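PDB 2H9F: hypothetical protein from Pseudomonas aeruginosa, which probably catalyses the isomerisation of methylaconitate, as a homodimeric member of the PrpF family. Local coordinates for residues 157-162 with 381-386; 108-113 with 173-178; 13-18 with 22-27. All blocks are in the same frame, centred on the assembly; numbering follows the deposited sequence.

Contact 1: 157-162 with 381-386. With CO (cobalt (II) ion), chain B.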
# COMPACT_ATOMS: atom_id res chain seq x y z
N VAL A 157 26.09 -3.11 8.93
CA VAL A 157 25.69 -2.26 7.80
C VAL A 157 25.43 -0.83 8.30
O VAL A 157 24.76 -0.66 9.31
CB VAL A 157 24.47 -2.84 7.09
CG1 VAL A 157 23.94 -1.89 6.05
CG2 VAL A 157 24.85 -4.19 6.42
N GLN A 158 26.01 0.16 7.64
CA GLN A 158 25.72 1.58 7.88
C GLN A 158 24.48 1.86 7.03
O GLN A 158 24.57 1.86 5.78
CB GLN A 158 26.89 2.45 7.44
CG GLN A 158 26.62 3.97 7.52
CD GLN A 158 26.38 4.43 8.91
OE1 GLN A 158 27.13 4.07 9.81
NE2 GLN A 158 25.31 5.20 9.13
N GLU A 159 23.32 2.00 7.69
CA GLU A 159 22.07 2.18 6.98
C GLU A 159 21.72 3.63 6.80
O GLU A 159 21.13 4.01 5.81
CB GLU A 159 20.91 1.55 7.75
CG GLU A 159 21.01 0.08 7.97
CD GLU A 159 19.73 -0.47 8.61
OE1 GLU A 159 19.50 -0.24 9.83
OE2 GLU A 159 18.97 -1.11 7.87
N THR A 160 22.04 4.43 7.81
CA THR A 160 21.60 5.80 7.83
C THR A 160 22.62 6.72 7.16
O THR A 160 23.80 6.36 7.00
CB THR A 160 21.40 6.25 9.25
OG1 THR A 160 22.61 6.07 10.00
CG2 THR A 160 20.23 5.47 9.89
N GLY A 161 22.16 7.89 6.73
CA GLY A 161 23.01 8.81 6.00
C GLY A 161 22.24 9.86 5.25
O GLY A 161 21.04 10.03 5.46
N ASP A 162 22.96 10.60 4.40
CA ASP A 162 22.45 11.83 3.76
C ASP A 162 22.33 11.74 2.24
O ASP A 162 22.09 12.72 1.58
CB ASP A 162 23.34 13.00 4.18
CG ASP A 162 23.01 13.49 5.56
OD1 ASP A 162 21.90 13.20 6.07
OD2 ASP A 162 23.85 14.16 6.14
N ALA A 381 19.29 1.43 0.88
CA ALA A 381 18.43 0.39 1.45
C ALA A 381 18.31 0.61 2.97
O ALA A 381 19.21 1.15 3.60
CB ALA A 381 19.00 -0.92 1.21
N ARG A 382 17.20 0.20 3.56
CA ARG A 382 17.14 0.10 5.01
C ARG A 382 16.12 -0.93 5.48
O ARG A 382 15.10 -1.20 4.81
CB ARG A 382 16.81 1.46 5.67
CG ARG A 382 15.54 2.07 5.26
CD ARG A 382 15.32 3.48 5.94
NE ARG A 382 14.79 3.31 7.24
CZ ARG A 382 13.52 3.45 7.60
NH1 ARG A 382 12.55 3.85 6.79
NH2 ARG A 382 13.23 3.23 8.86
N ILE A 383 16.42 -1.50 6.65
CA ILE A 383 15.50 -2.39 7.32
C ILE A 383 14.34 -1.60 7.90
O ILE A 383 14.55 -0.60 8.61
CB ILE A 383 16.22 -3.25 8.42
CG1 ILE A 383 17.12 -4.30 7.74
CG2 ILE A 383 15.17 -3.97 9.31
CD1 ILE A 383 18.04 -5.02 8.76
N LEU A 384 13.13 -2.04 7.62
CA LEU A 384 11.92 -1.40 8.16
C LEU A 384 11.40 -2.19 9.37
O LEU A 384 10.98 -1.65 10.36
CB LEU A 384 10.82 -1.36 7.05
CG LEU A 384 11.21 -0.63 5.74
CD1 LEU A 384 10.13 -0.73 4.68
CD2 LEU A 384 11.56 0.77 6.00
N MSE A 385 11.39 -3.51 9.25
CA MSE A 385 11.02 -4.35 10.35
C MSE A 385 11.75 -5.70 10.25
O MSE A 385 12.03 -6.15 9.17
CB MSE A 385 9.47 -4.50 10.37
CG MSE A 385 8.94 -5.19 11.62
SE MSE A 385 6.99 -5.23 11.68
CE MSE A 385 6.89 -6.01 13.36
N GLU A 386 12.09 -6.30 11.39
CA GLU A 386 12.75 -7.58 11.41
C GLU A 386 12.14 -8.47 12.50
O GLU A 386 11.69 -8.01 13.50
CB GLU A 386 14.24 -7.39 11.73
CG GLU A 386 14.44 -6.55 12.99
CD GLU A 386 15.88 -6.45 13.46
OE1 GLU A 386 16.55 -7.48 13.64
OE2 GLU A 386 16.32 -5.32 13.68
CO CO B . 21.52 12.93 8.17
O HOH W 1 20.09 11.55 7.59
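The flat carboxylate of E159 takes the backbone N-H of I383 nearly along its CD-OE2 axis, in a straight bond (I383 N to E159 OE2 2.9 Å, 175° at the hydrogen). The other flat group, the R382 guanidinium, carries L384 CD2 on one face, offset toward the rim. Residues 381-386 end the long strand 369-386, in a barrel of the diaminopimelate-epimerase-like fold expected of this family, and L384 and M385 form a classic beta bulge opposite Y14. The loop 157-162 meets this strand through E159. The E159 side chain, with CG anti to the carbonyl carbon (chi1 -61°), stays extended beyond CG, and E159 OE2 also rests 3.5 Å from I383 CB. H118 of helix 106-118 touches both E159 and I383. The buried carboxylate is held from two sources, because OE1 makes a salt bridge to R390 of the second subunit; this pairing probably favours the ionised form. R382 turns its end elsewhere, to D60 of the second subunit. Within the loop, Q158 NE2 donates to T160 O (2.9 Å), reaching it from above the carbonyl plane. Farther on, a cobalt ion joins the subunits: D162 OD1 binds it at 2.2 Å, H4 NE2 of the second subunit is another ligand, and a water 2.1 Å from the cobalt donates to G161 O at 2.8 Å.

Contact 2: 108-113 with 173-178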
# COMPACT_ATOMS: atom_id res chain seq x y z
N LEU A 108 15.60 -3.84 -5.57
CA LEU A 108 15.77 -4.79 -4.47
C LEU A 108 17.18 -5.39 -4.39
O LEU A 108 17.57 -5.85 -3.32
CB LEU A 108 14.67 -5.87 -4.41
CG LEU A 108 13.31 -5.42 -3.85
CD1 LEU A 108 12.48 -6.64 -3.51
CD2 LEU A 108 13.32 -4.43 -2.65
N SER A 109 17.97 -5.34 -5.47
CA SER A 109 19.43 -5.66 -5.39
C SER A 109 20.14 -4.92 -4.28
O SER A 109 20.99 -5.47 -3.60
CB SER A 109 20.11 -5.30 -6.71
OG SER A 109 19.48 -6.00 -7.76
N THR A 110 19.80 -3.64 -4.13
CA THR A 110 20.39 -2.85 -3.08
C THR A 110 20.10 -3.55 -1.74
O THR A 110 21.00 -3.72 -0.96
CB THR A 110 19.83 -1.43 -3.07
OG1 THR A 110 19.56 -0.99 -4.42
CG2 THR A 110 20.80 -0.49 -2.42
N GLY A 111 18.85 -4.01 -1.54
CA GLY A 111 18.46 -4.71 -0.34
C GLY A 111 19.15 -6.06 -0.21
O GLY A 111 19.52 -6.46 0.89
N ALA A 112 19.34 -6.75 -1.33
CA ALA A 112 20.09 -8.01 -1.33
C ALA A 112 21.50 -7.83 -0.74
O ALA A 112 21.94 -8.65 0.02
CB ALA A 112 20.16 -8.64 -2.71
N GLY A 113 22.19 -6.75 -1.10
CA GLY A 113 23.55 -6.55 -0.61
C GLY A 113 23.55 -6.28 0.87
O GLY A 113 24.35 -6.83 1.60
N ALA A 173 22.13 5.94 3.66
CA ALA A 173 23.52 5.76 3.26
C ALA A 173 23.54 5.29 1.82
O ALA A 173 22.68 4.51 1.38
CB ALA A 173 24.16 4.74 4.17
N GLU A 174 24.55 5.73 1.09
CA GLU A 174 24.69 5.39 -0.33
C GLU A 174 25.30 4.02 -0.48
O GLU A 174 26.24 3.67 0.23
CB GLU A 174 25.58 6.45 -1.01
CG GLU A 174 25.79 6.20 -2.46
CD GLU A 174 26.62 7.29 -3.14
OE1 GLU A 174 27.11 8.20 -2.43
OE2 GLU A 174 26.74 7.28 -4.38
N ILE A 175 24.68 3.21 -1.32
CA ILE A 175 25.21 1.92 -1.74
C ILE A 175 25.41 2.02 -3.24
O ILE A 175 24.46 2.21 -3.99
CB ILE A 175 24.25 0.76 -1.46
CG1 ILE A 175 24.04 0.63 0.05
CG2 ILE A 175 24.81 -0.54 -1.99
CD1 ILE A 175 22.88 -0.30 0.52
N VAL A 176 26.66 1.92 -3.69
CA VAL A 176 26.96 1.90 -5.11
C VAL A 176 26.83 0.46 -5.60
O VAL A 176 27.36 -0.45 -4.98
CB VAL A 176 28.43 2.40 -5.34
CG1 VAL A 176 28.85 2.23 -6.79
CG2 VAL A 176 28.59 3.85 -4.86
N LEU A 177 26.13 0.27 -6.73
CA LEU A 177 25.97 -1.02 -7.34
C LEU A 177 26.69 -1.06 -8.66
O LEU A 177 26.63 -0.08 -9.40
CB LEU A 177 24.48 -1.30 -7.61
CG LEU A 177 23.48 -1.32 -6.44
CD1 LEU A 177 22.04 -1.35 -6.98
CD2 LEU A 177 23.74 -2.50 -5.48
N GLU A 178 27.31 -2.20 -8.98
CA GLU A 178 27.90 -2.44 -10.29
C GLU A 178 27.28 -3.69 -10.89
O GLU A 178 27.42 -4.77 -10.34
CB GLU A 178 29.43 -2.69 -10.25
CG GLU A 178 30.19 -1.77 -9.38
CD GLU A 178 31.71 -1.89 -9.55
OE1 GLU A 178 32.21 -2.93 -10.01
OE2 GLU A 178 32.41 -0.91 -9.23
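I175 is the first residue of 173-178 to reach helix 106-118: its CD1 lies 3.6 Å from T110 CG2, and its CB 3.8 Å from the same methyl. The methyl branch of T110 does the touching: CG2 stands anti to the backbone N, while OG1, beside that N, bonds back to the carbonyl of N107. The two side chains cross at a slant, and I175 CG2 comes within 4.0 Å of T110 CG2 as well. V176 follows with its CB directed away from the helix; its side chain touches I376 and S378 of strand 369-386. This is the arrangement of a barrel wall around a central helix, as in the diaminopimelate-epimerase-like fold: strand 175-180 runs between strands 144-153 and 369-386, and its inward residues press on the helix. The short segments 108-113 and 175-178 cross at 108°, with their axes 9.5 Å apart at closest approach. L177 then points inward again, two residues on, meeting T110 at about a right angle. Its CD1 sits 3.6 Å from T110 OG1, an apolar touch on a hydroxyl already engaged with N107, and its CD2 lies 4.1 Å from T110 CA. The same CD1 reaches S109 CB more loosely, at 4.4 Å, while S109 OG is bonded to C105 O. At E178 the backbone pairs with I147 of strand 144-153.

Contact 3: 13-18 with 22-27. With SO4 (sulfate ion), chain H.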
# COMPACT_ATOMS: atom_id res chain seq x y z
N THR A 13 12.94 -10.44 7.23
CA THR A 13 13.31 -9.05 7.33
C THR A 13 12.59 -8.30 6.21
O THR A 13 12.60 -8.70 5.02
CB THR A 13 14.82 -8.89 7.24
OG1 THR A 13 15.42 -9.80 8.17
CG2 THR A 13 15.25 -7.43 7.58
N TYR A 14 11.96 -7.20 6.61
CA TYR A 14 11.23 -6.39 5.68
C TYR A 14 12.06 -5.14 5.43
O TYR A 14 12.33 -4.36 6.34
CB TYR A 14 9.85 -6.10 6.24
CG TYR A 14 8.90 -5.37 5.32
CD1 TYR A 14 8.56 -5.86 4.07
CD2 TYR A 14 8.34 -4.18 5.70
CE1 TYR A 14 7.65 -5.19 3.22
CE2 TYR A 14 7.43 -3.50 4.86
CZ TYR A 14 7.12 -3.99 3.64
OH TYR A 14 6.25 -3.29 2.86
N LEU A 15 12.49 -4.99 4.18
CA LEU A 15 13.44 -3.92 3.82
C LEU A 15 12.88 -3.10 2.68
O LEU A 15 12.21 -3.62 1.77
CB LEU A 15 14.75 -4.47 3.24
CG LEU A 15 15.77 -5.20 4.08
CD1 LEU A 15 15.65 -6.65 3.87
CD2 LEU A 15 17.20 -4.71 3.71
N ARG A 16 13.28 -1.83 2.69
CA ARG A 16 13.25 -1.00 1.51
C ARG A 16 14.56 -1.14 0.79
O ARG A 16 15.62 -0.94 1.38
CB ARG A 16 13.11 0.47 1.84
CG ARG A 16 13.10 1.31 0.58
CD ARG A 16 13.06 2.80 0.81
NE ARG A 16 14.16 3.35 1.62
CZ ARG A 16 15.40 3.54 1.18
NH1 ARG A 16 15.75 3.17 -0.04
NH2 ARG A 16 16.30 4.06 1.99
N GLY A 17 14.47 -1.47 -0.49
CA GLY A 17 15.64 -1.56 -1.38
C GLY A 17 15.37 -0.65 -2.54
O GLY A 17 14.46 -0.89 -3.35
N GLY A 18 16.12 0.42 -2.62
CA GLY A 18 15.85 1.44 -3.60
C GLY A 18 14.43 1.96 -3.44
O GLY A 18 14.07 2.41 -2.37
N GLY A 22 10.39 -5.14 0.02
CA GLY A 22 10.28 -6.58 -0.14
C GLY A 22 10.46 -7.29 1.21
O GLY A 22 11.00 -6.73 2.16
N VAL A 23 9.97 -8.52 1.26
CA VAL A 23 10.11 -9.35 2.42
C VAL A 23 11.26 -10.28 2.07
O VAL A 23 11.18 -10.95 1.05
CB VAL A 23 8.87 -10.21 2.74
CG1 VAL A 23 9.10 -10.98 4.04
CG2 VAL A 23 7.58 -9.37 2.82
N PHE A 24 12.31 -10.25 2.90
CA PHE A 24 13.53 -10.99 2.66
C PHE A 24 13.68 -12.20 3.60
O PHE A 24 13.45 -12.12 4.81
CB PHE A 24 14.76 -10.09 2.79
CG PHE A 24 14.97 -9.15 1.65
CD1 PHE A 24 14.10 -8.09 1.41
CD2 PHE A 24 16.10 -9.25 0.87
CE1 PHE A 24 14.30 -7.22 0.38
CE2 PHE A 24 16.31 -8.37 -0.16
CZ PHE A 24 15.41 -7.36 -0.41
N PHE A 25 14.07 -13.33 3.00
CA PHE A 25 14.30 -14.55 3.73
C PHE A 25 15.69 -15.10 3.48
O PHE A 25 16.13 -15.10 2.35
CB PHE A 25 13.32 -15.62 3.25
CG PHE A 25 11.90 -15.25 3.43
CD1 PHE A 25 11.24 -14.53 2.45
CD2 PHE A 25 11.21 -15.62 4.58
CE1 PHE A 25 9.89 -14.16 2.62
CE2 PHE A 25 9.86 -15.31 4.73
CZ PHE A 25 9.19 -14.59 3.74
N ARG A 26 16.33 -15.64 4.51
CA ARG A 26 17.42 -16.61 4.27
C ARG A 26 16.86 -17.96 3.87
O ARG A 26 15.90 -18.43 4.49
CB ARG A 26 18.24 -16.83 5.51
CG ARG A 26 18.61 -15.56 6.24
CD ARG A 26 19.64 -15.79 7.30
NE ARG A 26 19.21 -16.77 8.28
CZ ARG A 26 19.95 -17.19 9.30
NH1 ARG A 26 21.18 -16.72 9.49
NH2 ARG A 26 19.46 -18.13 10.11
N LEU A 27 17.48 -18.62 2.90
CA LEU A 27 16.97 -19.93 2.47
C LEU A 27 16.79 -20.91 3.63
O LEU A 27 15.76 -21.56 3.74
CB LEU A 27 17.90 -20.53 1.40
CG LEU A 27 17.57 -21.90 0.84
CD1 LEU A 27 16.25 -21.92 0.06
CD2 LEU A 27 18.75 -22.34 -0.01
S SO4 H . 22.02 -18.42 12.98
O1 SO4 H . 21.76 -16.98 12.85
O2 SO4 H . 22.58 -18.95 11.73
O3 SO4 H . 22.96 -18.63 14.07
O4 SO4 H . 20.77 -19.12 13.28
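The beta hairpin of strands 7-17 and 20-26 is laced together here by T13, Y14 and L15 facing F24, V23 and G22. Two antiparallel hydrogen-bonded pairs carry it. T13 and F24 exchange T13 N to F24 O (3.0 Å) and F24 N to T13 O (2.6 Å), and L15 and G22 exchange L15 N to G22 O (3.1 Å) and G22 N to L15 O (2.9 Å). Between them Y14 and V23 form a non-hydrogen-bonded pair. The short strand segments meet at 132°, well away from exactly antiparallel, which suits a strongly twisted barrel wall. On the face bearing T13, L15 and F24, the leucine crosses the phenylalanine at about a right angle. As modelled, L15 CD1 lies over one face of the F24 ring in a CH-pi contact, 3.6 Å from the centroid and 29° off the normal, but with chi2 at 101° and a very close approach to F24 CD1 the leucine rotamer is doubtful. G22 O lies at the ring's edge, in its plane. In a diaminopimelate-epimerase-like barrel this face looks in on the central helix, and indeed F115 of helix 106-118 meets T13, L15 and the F24 ring. On the other face, Y14 CD1 packs on V23 CG2 at 3.9 Å and passes obliquely by G22 O, to which Y14 CA also makes a CA-H...O contact. Near the turn, R16 NH1 donates to a lone pair of G18 O at 3.0 Å, nearly in the guanidinium plane, and R16 NE forms a salt bridge with D60 of the second subunit. At the end of strand 20-26, R26 NE forms a salt bridge with D29; R26 NH1 bonds to A119 O and makes weak bonds to a sulfate probably brought by the crystallisation liquor.

How the contacts relate
The three contacts lie at helix 106-118: contact 2 includes part of it, while H118 touches contact 1 and F115 touches contact 3. Their centres are 11 Å apart for contacts 1 and 2 and 12 Å for each pairing with contact 3. Strand 369-386 is the common neighbour: beside it run 175-180 of contact 2 and 7-17 of contact 3. Contact 1 meets contact 2 where E159 O lies 3.1 Å from A173 N, a probable hydrogen bond, and meets contact 3 where L384 N lies 2.8 Å from Y14 O. Contacts 2 and 3 join where F24 CE2 packs 3.6 Å from A112 N. D60 of the second subunit pairs with both R382 and R16, so contacts 1 and 3 share the dimer interface, where the cobalt also sits.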